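Long-range contact in ubiquitin (Sulfolobus solfataricus, PDB 4WWM), which probably acts as a ubiquitin-like protein modifier of the Urm1 type, with a likely role in an archaeal conjugation pathway linked to the proteasome: residues A[20-32]-A[65-77]. Numbering follows the deposited sequence.
Sequences YVNDRELLRVLVK and NQLLNDNDIIEII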
loop_
_atom_site.group_PDB
_atom_site.type_symbol
_atom_site.label_atom_id
_atom_site.label_comp_id
_atom_site.label_asym_id
_atom_site.label_seq_id
_atom_site.Cartn_x
_atom_site.Cartn_y
_atom_site.Cartn_z
ATOM N N TYR A 20 0.940 -1.496 10.958
ATOM C CA TYR A 20 0.522 -0.107 11.104
ATOM C C TYR A 20 1.673 0.828 10.745
ATOM O O TYR A 20 2.835 0.521 11.013
ATOM C CB TYR A 20 0.050 0.171 12.531
ATOM C CG TYR A 20 -1.301 -0.415 12.877
ATOM C CD1 TYR A 20 -1.420 -1.726 13.323
ATOM C CD2 TYR A 20 -2.454 0.352 12.782
ATOM C CE1 TYR A 20 -2.650 -2.258 13.649
ATOM C CE2 TYR A 20 -3.688 -0.173 13.107
ATOM C CZ TYR A 20 -3.780 -1.477 13.541
ATOM O OH TYR A 20 -5.013 -1.996 13.863
ATOM N N VAL A 21 1.339 1.962 10.137
ATOM C CA VAL A 21 2.321 2.981 9.775
ATOM C C VAL A 21 1.763 4.350 10.158
ATOM O O VAL A 21 0.554 4.567 10.086
ATOM C CB VAL A 21 2.652 2.950 8.268
ATOM C CG1 VAL A 21 3.291 1.613 7.888
ATOM C CG2 VAL A 21 1.396 3.215 7.432
ATOM N N ASN A 22 2.627 5.271 10.566
ATOM C CA ASN A 22 2.158 6.568 11.046
ATOM C C ASN A 22 1.888 7.570 9.918
ATOM O O ASN A 22 1.309 8.631 10.145
ATOM C CB ASN A 22 3.163 7.161 12.038
ATOM C CG ASN A 22 4.520 7.439 11.410
ATOM O OD1 ASN A 22 4.708 7.297 10.201
ATOM N ND2 ASN A 22 5.475 7.847 12.240
ATOM N N ASP A 23 2.300 7.223 8.704
ATOM C CA ASP A 23 2.219 8.138 7.568
ATOM C C ASP A 23 0.779 8.466 7.175
ATOM O O ASP A 23 -0.081 7.585 7.146
ATOM C CB ASP A 23 2.959 7.535 6.371
ATOM C CG ASP A 23 4.448 7.388 6.618
ATOM O OD1 ASP A 23 5.195 8.351 6.345
ATOM O OD2 ASP A 23 4.869 6.309 7.086
ATOM N N ARG A 24 0.523 9.738 6.873
ATOM C CA ARG A 24 -0.799 10.179 6.429
ATOM C C ARG A 24 -0.817 10.468 4.925
ATOM O O ARG A 24 -1.839 10.881 4.376
ATOM C CB ARG A 24 -1.234 11.418 7.213
ATOM C CG ARG A 24 -1.294 11.196 8.718
ATOM C CD ARG A 24 -1.834 12.418 9.434
ATOM N NE ARG A 24 -3.245 12.642 9.141
ATOM C CZ ARG A 24 -3.933 13.709 9.536
ATOM N NH1 ARG A 24 -3.341 14.664 10.243
ATOM N NH2 ARG A 24 -5.215 13.826 9.219
ATOM N N GLU A 25 0.320 10.249 4.274
ATOM C CA GLU A 25 0.448 10.409 2.828
ATOM C C GLU A 25 0.663 9.040 2.191
ATOM O O GLU A 25 1.628 8.347 2.518
ATOM C CB GLU A 25 1.608 11.349 2.490
ATOM C CG GLU A 25 1.874 11.521 1.001
ATOM C CD GLU A 25 3.113 12.351 0.723
ATOM O OE1 GLU A 25 3.617 12.299 -0.419
ATOM O OE2 GLU A 25 3.578 13.060 1.642
ATOM N N LEU A 26 -0.229 8.658 1.281
ATOM C CA LEU A 26 -0.233 7.304 0.732
ATOM C C LEU A 26 1.118 6.908 0.149
ATOM O O LEU A 26 1.606 5.815 0.413
ATOM C CB LEU A 26 -1.311 7.155 -0.343
ATOM C CG LEU A 26 -1.343 5.787 -1.038
ATOM C CD1 LEU A 26 -1.565 4.668 -0.028
ATOM C CD2 LEU A 26 -2.410 5.750 -2.122
ATOM N N LEU A 27 1.716 7.793 -0.640
ATOM C CA LEU A 27 3.006 7.499 -1.249
ATOM C C LEU A 27 4.037 7.152 -0.179
ATOM O O LEU A 27 4.813 6.213 -0.337
ATOM C CB LEU A 27 3.499 8.680 -2.086
ATOM C CG LEU A 27 4.897 8.501 -2.686
ATOM C CD1 LEU A 27 4.930 7.302 -3.622
ATOM C CD2 LEU A 27 5.339 9.758 -3.419
ATOM N N ARG A 28 4.034 7.916 0.908
ATOM C CA ARG A 28 4.988 7.703 1.988
ATOM C C ARG A 28 4.711 6.389 2.711
ATOM O O ARG A 28 5.642 5.716 3.157
ATOM C CB ARG A 28 4.952 8.871 2.975
ATOM C CG ARG A 28 5.363 10.201 2.359
ATOM C CD ARG A 28 6.533 10.824 3.103
ATOM N NE ARG A 28 6.218 11.067 4.508
ATOM C CZ ARG A 28 7.123 11.315 5.451
ATOM N NH1 ARG A 28 8.416 11.347 5.150
ATOM N NH2 ARG A 28 6.734 11.523 6.701
ATOM N N VAL A 29 3.436 6.028 2.830
ATOM C CA VAL A 29 3.068 4.724 3.371
ATOM C C VAL A 29 3.737 3.642 2.530
ATOM O O VAL A 29 4.419 2.764 3.060
ATOM C CB VAL A 29 1.531 4.514 3.385
ATOM C CG1 VAL A 29 1.161 3.071 3.747
ATOM C CG2 VAL A 29 0.871 5.475 4.355
ATOM N N LEU A 30 3.561 3.727 1.216
ATOM C CA LEU A 30 4.076 2.706 0.314
ATOM C C LEU A 30 5.599 2.663 0.327
ATOM O O LEU A 30 6.188 1.586 0.260
ATOM C CB LEU A 30 3.567 2.945 -1.109
ATOM C CG LEU A 30 2.043 2.964 -1.263
ATOM C CD1 LEU A 30 1.648 3.288 -2.696
ATOM C CD2 LEU A 30 1.421 1.646 -0.825
ATOM N N VAL A 31 6.236 3.824 0.418
ATOM C CA VAL A 31 7.694 3.883 0.446
ATOM C C VAL A 31 8.229 3.247 1.729
ATOM O O VAL A 31 9.259 2.573 1.705
ATOM C CB VAL A 31 8.210 5.335 0.322
ATOM C CG1 VAL A 31 9.696 5.430 0.669
ATOM C CG2 VAL A 31 7.978 5.859 -1.085
ATOM N N LYS A 32 7.535 3.459 2.845
ATOM C CA LYS A 32 7.959 2.876 4.115
ATOM C C LYS A 32 7.817 1.356 4.090
ATOM O O LYS A 32 8.663 0.638 4.619
ATOM C CB LYS A 32 7.152 3.454 5.280
ATOM C CG LYS A 32 7.496 2.821 6.630
ATOM C CD LYS A 32 6.864 3.563 7.799
ATOM C CE LYS A 32 7.520 4.915 8.033
ATOM N NZ LYS A 32 6.891 5.659 9.162
ATOM N N ASN A 65 -5.085 11.723 -3.278
ATOM C CA ASN A 65 -3.966 12.006 -2.382
ATOM C C ASN A 65 -4.351 12.946 -1.241
ATOM O O ASN A 65 -3.591 13.842 -0.873
ATOM C CB ASN A 65 -2.793 12.603 -3.164
ATOM C CG ASN A 65 -1.515 12.662 -2.342
ATOM O OD1 ASN A 65 -1.300 11.836 -1.452
ATOM N ND2 ASN A 65 -0.676 13.653 -2.617
ATOM N N GLN A 66 -5.544 12.753 -0.693
ATOM C CA GLN A 66 -5.960 13.504 0.484
ATOM C C GLN A 66 -5.313 12.904 1.727
ATOM O O GLN A 66 -4.789 11.791 1.685
ATOM C CB GLN A 66 -7.485 13.508 0.618
ATOM C CG GLN A 66 -8.180 14.494 -0.312
ATOM C CD GLN A 66 -9.691 14.422 -0.224
ATOM O OE1 GLN A 66 -10.331 15.286 0.375
ATOM N NE2 GLN A 66 -10.272 13.394 -0.831
ATOM N N LEU A 67 -5.335 13.659 2.821
ATOM C CA LEU A 67 -4.805 13.190 4.094
ATOM C C LEU A 67 -5.439 11.874 4.498
ATOM O O LEU A 67 -6.659 11.738 4.496
ATOM C CB LEU A 67 -5.048 14.222 5.194
ATOM C CG LEU A 67 -4.005 15.320 5.399
ATOM C CD1 LEU A 67 -4.507 16.307 6.437
ATOM C CD2 LEU A 67 -2.668 14.737 5.824
ATOM N N LEU A 68 -4.604 10.902 4.840
ATOM C CA LEU A 68 -5.094 9.663 5.416
ATOM C C LEU A 68 -5.385 9.888 6.896
ATOM O O LEU A 68 -4.678 10.641 7.567
ATOM C CB LEU A 68 -4.079 8.533 5.234
ATOM C CG LEU A 68 -3.723 8.158 3.795
ATOM C CD1 LEU A 68 -2.494 7.274 3.777
ATOM C CD2 LEU A 68 -4.892 7.459 3.129
ATOM N N ASN A 69 -6.436 9.250 7.393
ATOM C CA ASN A 69 -6.745 9.290 8.813
ATOM C C ASN A 69 -6.152 8.065 9.495
ATOM O O ASN A 69 -6.027 7.007 8.881
ATOM C CB ASN A 69 -8.253 9.371 9.029
ATOM C CG ASN A 69 -8.855 10.628 8.425
ATOM O OD1 ASN A 69 -8.194 11.666 8.336
ATOM N ND2 ASN A 69 -10.108 10.539 7.999
ATOM N N ASP A 70 -5.776 8.223 10.759
ATOM C CA ASP A 70 -5.060 7.187 11.500
ATOM C C ASP A 70 -5.758 5.828 11.478
ATOM O O ASP A 70 -5.100 4.791 11.576
ATOM C CB ASP A 70 -4.861 7.628 12.953
ATOM C CG ASP A 70 -3.721 8.617 13.115
ATOM O OD1 ASP A 70 -3.204 9.116 12.091
ATOM O OD2 ASP A 70 -3.345 8.900 14.272
ATOM N N ASN A 71 -7.081 5.835 11.351
ATOM C CA ASN A 71 -7.859 4.601 11.395
ATOM C C ASN A 71 -8.206 4.049 10.008
ATOM O O ASN A 71 -9.006 3.123 9.889
ATOM C CB ASN A 71 -9.144 4.823 12.196
ATOM C CG ASN A 71 -8.873 5.139 13.659
ATOM O OD1 ASN A 71 -7.775 4.902 14.167
ATOM N ND2 ASN A 71 -9.879 5.669 14.344
ATOM N N ASP A 72 -7.608 4.610 8.961
ATOM C CA ASP A 72 -7.841 4.111 7.607
ATOM C C ASP A 72 -7.213 2.735 7.414
ATOM O O ASP A 72 -6.162 2.436 7.977
ATOM C CB ASP A 72 -7.281 5.077 6.559
ATOM C CG ASP A 72 -8.150 6.309 6.366
ATOM O OD1 ASP A 72 -9.344 6.277 6.736
ATOM O OD2 ASP A 72 -7.633 7.311 5.826
ATOM N N ILE A 73 -7.872 1.909 6.608
ATOM C CA ILE A 73 -7.374 0.583 6.277
ATOM C C ILE A 73 -6.953 0.545 4.815
ATOM O O ILE A 73 -7.773 0.739 3.916
ATOM C CB ILE A 73 -8.433 -0.501 6.543
ATOM C CG1 ILE A 73 -8.845 -0.482 8.019
ATOM C CG2 ILE A 73 -7.890 -1.875 6.152
ATOM C CD1 ILE A 73 -9.999 -1.405 8.355
ATOM N N ILE A 74 -5.666 0.296 4.595
ATOM C CA ILE A 74 -5.093 0.251 3.257
ATOM C C ILE A 74 -4.810 -1.191 2.849
ATOM O O ILE A 74 -3.964 -1.850 3.445
ATOM C CB ILE A 74 -3.787 1.067 3.183
ATOM C CG1 ILE A 74 -4.052 2.521 3.587
ATOM C CG2 ILE A 74 -3.199 0.998 1.779
ATOM C CD1 ILE A 74 -2.795 3.341 3.798
ATOM N N GLU A 75 -5.509 -1.675 1.827
ATOM C CA GLU A 75 -5.294 -3.033 1.333
ATOM C C GLU A 75 -4.488 -2.993 0.046
ATOM O O GLU A 75 -4.865 -2.305 -0.901
ATOM C CB GLU A 75 -6.623 -3.750 1.089
ATOM C CG GLU A 75 -7.471 -3.943 2.330
ATOM C CD GLU A 75 -8.807 -4.583 2.014
ATOM O OE1 GLU A 75 -8.811 -5.693 1.446
ATOM O OE2 GLU A 75 -9.849 -3.972 2.326
ATOM N N ILE A 76 -3.379 -3.727 0.018
ATOM C CA ILE A 76 -2.556 -3.825 -1.181
ATOM C C ILE A 76 -2.767 -5.206 -1.791
ATOM O O ILE A 76 -2.432 -6.227 -1.186
ATOM C CB ILE A 76 -1.068 -3.576 -0.877
ATOM C CG1 ILE A 76 -0.909 -2.263 -0.103
ATOM C CG2 ILE A 76 -0.268 -3.520 -2.174
ATOM C CD1 ILE A 76 0.498 -1.986 0.361
ATOM N N ILE A 77 -3.336 -5.217 -2.993
ATOM C CA ILE A 77 -3.829 -6.437 -3.620
ATOM C C ILE A 77 -3.178 -6.678 -4.980
ATOM O O ILE A 77 -3.310 -5.852 -5.886
ATOM C CB ILE A 77 -5.358 -6.375 -3.817
ATOM C CG1 ILE A 77 -6.051 -6.052 -2.490
ATOM C CG2 ILE A 77 -5.877 -7.689 -4.394
ATOM C CD1 ILE A 77 -7.533 -5.767 -2.617
HETATM O O HOH W 1 -0.223 9.289 12.075
HETATM O O HOH W 2 -2.575 10.344 0.450
HETATM O O HOH W 3 0.511 10.094 -2.009
#
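Arg-24 carries CG beside its backbone N (chi1 -59°) and bends at chi3 (68°), which brings NE against the carbonyl of Leu-68; Leu-68, its own CG set beside the backbone N, sends CD1 inward under the start of helix 26-33. NE of Arg-24 donates to O of Leu-68 at 2.9 Å, the bond almost straight and the oxygen in the guanidinium plane. N of Leu-68 returns a bond to O of Arg-24 at 2.8 Å. Arg-24 thus holds both backbone polar atoms of Leu-68, N through its own carbonyl and O through NE, and CD2 of Leu-67 lies over one guanidinium face, offset toward its rim. CD1 of Leu-68 rests 3.9 Å from CG2 of Val-29 and also packs near the backbone N of Leu-26; an alanine here would probably open a gap beneath the first helical turn and leave CG2 of Val-29 without this apolar neighbour. Deeper in, CG1 of Val-29 and CD1 of Ile-74 meet tip to tip at 4.0 Å, and CD2 of Leu-30 crosses CD1 of Ile-76 at 3.9 Å. Val-4 and Ile-53, from the strands flanking 73-78, continue this apolar layer. At the rim two waters bridge the segments: both donate to OD1 of Asn-65, and they accept from N of Leu-26 and N of Leu-27, two amides of the first helical turn just after the N-cap residue Glu-25. A third water joins O of Asn-22 to OD1 of Asp-70. The axes of helix 26-32 and strand 73-77 approach to 11.5 Å and cross at -57°, while the loop before the helix is tied to the loop before the strand: the helix-on-sheet packing of the ubiquitin-like beta-grasp fold, shared by Urm1 and MoaD.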